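PDB 1BVP: core protein VP7, which forms homotrimers that assemble as 260 capsomers on a scaffold of VP3 in the inner capsid of bluetongue virus. Local coordinates for residues A[281-286]-A[292-297]. Numbering follows the deposited sequence.
Sequences LRTAIL and PNMLPP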
# COMPACT_ATOMS: atom_id res chain seq x y z
N LEU A 281 19.99 18.96 5.96
CA LEU A 281 19.35 18.96 7.27
C LEU A 281 18.81 17.57 7.62
O LEU A 281 19.03 17.06 8.73
CB LEU A 281 18.18 19.94 7.24
CG LEU A 281 17.65 20.79 8.41
CD1 LEU A 281 16.13 20.70 8.38
CD2 LEU A 281 18.17 20.37 9.75
N ARG A 282 18.07 16.99 6.68
CA ARG A 282 17.50 15.66 6.88
C ARG A 282 18.62 14.66 7.16
O ARG A 282 18.57 13.89 8.13
CB ARG A 282 16.68 15.21 5.68
CG ARG A 282 16.04 13.84 5.94
CD ARG A 282 16.50 12.81 4.92
NE ARG A 282 16.24 13.23 3.54
CZ ARG A 282 17.19 13.53 2.66
NH1 ARG A 282 18.47 13.45 3.00
NH2 ARG A 282 16.85 13.97 1.45
N THR A 283 19.64 14.67 6.32
CA THR A 283 20.79 13.80 6.54
C THR A 283 21.39 13.98 7.94
O THR A 283 21.60 13.01 8.68
CB THR A 283 21.87 14.11 5.55
OG1 THR A 283 21.35 13.94 4.23
CG2 THR A 283 23.04 13.22 5.78
N ALA A 284 21.63 15.23 8.33
CA ALA A 284 22.19 15.53 9.66
C ALA A 284 21.32 15.03 10.80
O ALA A 284 21.83 14.52 11.79
CB ALA A 284 22.44 17.01 9.82
N ILE A 285 20.01 15.19 10.69
CA ILE A 285 19.12 14.72 11.74
C ILE A 285 19.11 13.19 11.77
O ILE A 285 19.22 12.59 12.84
CB ILE A 285 17.67 15.26 11.52
CG1 ILE A 285 17.66 16.79 11.60
CG2 ILE A 285 16.71 14.67 12.54
CD1 ILE A 285 16.39 17.39 11.09
N LEU A 286 19.03 12.54 10.61
CA LEU A 286 19.00 11.07 10.60
C LEU A 286 20.32 10.42 11.07
O LEU A 286 20.30 9.29 11.58
CB LEU A 286 18.55 10.56 9.23
CG LEU A 286 17.05 10.76 8.96
CD1 LEU A 286 16.67 10.40 7.56
CD2 LEU A 286 16.18 9.99 9.96
N PRO A 292 18.73 4.95 8.07
CA PRO A 292 19.69 5.37 7.05
C PRO A 292 19.46 6.87 6.82
O PRO A 292 18.33 7.37 6.88
CB PRO A 292 19.31 4.53 5.83
CG PRO A 292 17.93 3.99 6.15
CD PRO A 292 17.98 3.75 7.62
N ASN A 293 20.54 7.59 6.55
CA ASN A 293 20.45 9.02 6.38
C ASN A 293 20.01 9.56 5.02
O ASN A 293 19.69 10.73 4.91
CB ASN A 293 21.73 9.69 6.87
CG ASN A 293 22.91 9.42 5.98
OD1 ASN A 293 22.77 8.90 4.86
ND2 ASN A 293 24.10 9.78 6.44
N MET A 294 20.07 8.76 3.96
CA MET A 294 19.58 9.29 2.68
C MET A 294 18.84 8.37 1.74
O MET A 294 18.31 8.81 0.73
CB MET A 294 20.59 10.18 1.94
CG MET A 294 21.98 9.66 1.73
SD MET A 294 22.86 10.94 0.83
CE MET A 294 23.85 11.65 2.08
N LEU A 295 18.71 7.11 2.13
CA LEU A 295 17.95 6.16 1.32
C LEU A 295 17.05 5.42 2.28
O LEU A 295 17.44 5.15 3.42
CB LEU A 295 18.87 5.16 0.60
CG LEU A 295 19.73 5.75 -0.52
CD1 LEU A 295 20.83 4.80 -0.88
CD2 LEU A 295 18.89 6.09 -1.72
N PRO A 296 15.79 5.18 1.88
CA PRO A 296 14.83 4.47 2.72
C PRO A 296 15.43 3.14 3.16
O PRO A 296 16.19 2.50 2.40
CB PRO A 296 13.66 4.18 1.77
CG PRO A 296 13.80 5.19 0.65
CD PRO A 296 15.27 5.46 0.52
N PRO A 297 15.11 2.70 4.38
CA PRO A 297 15.63 1.43 4.89
C PRO A 297 15.18 0.23 4.03
O PRO A 297 14.21 0.30 3.29
CB PRO A 297 15.06 1.39 6.31
CG PRO A 297 13.82 2.23 6.24
CD PRO A 297 14.22 3.37 5.35
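Thr-283, on the last turns of helix 276-286, has its CA 4.8 Å from the CA of Asn-293, where the irregular chain 292-297 comes back against the helix it has just left. The backbones are close enough for the carbonyl O of Asn-293 to approach the CA of Thr-283 at 3.6 Å, yet no hydrogen bond joins the two segments, and the contact is one of packing. The Thr-283 hydroxyl lies beside the backbone N (chi1 -58°), which leaves CG2 facing the Asn-293 amide, 3.7 Å from its ND2; OG1 is hydrogen-bonded within the helix to the carbonyl O of His-279. The Asn-293 amide is held by a hydrogen bond from ND2 to OD1 of Asn-287, in the connection between the segments. Met-294 bends at chi3 (104°), and its CE ends 4.0 Å from OG1 of Thr-283. One turn further along the helix, Leu-286 sets CB 3.8 Å from CA of Asn-293 and CD1 3.5 Å from the carbonyl O of Pro-292, an oxygen hydrogen-bonded to the Tyr-271 hydroxyl. Arg-282, bent at chi2 and chi3, has NH1 3.5 Å from the carbonyl O of Asn-293, without a hydrogen bond; NE is hydrogen-bonded to Val-270 O, NH2 to Ser-272 O and His-279 ND1. Leu-295 and Pro-296 pack on a neighbouring subunit. In VP7's helical domain, the loop thus folds back against the C-terminal turns of helix 276-286 before helix 304-323.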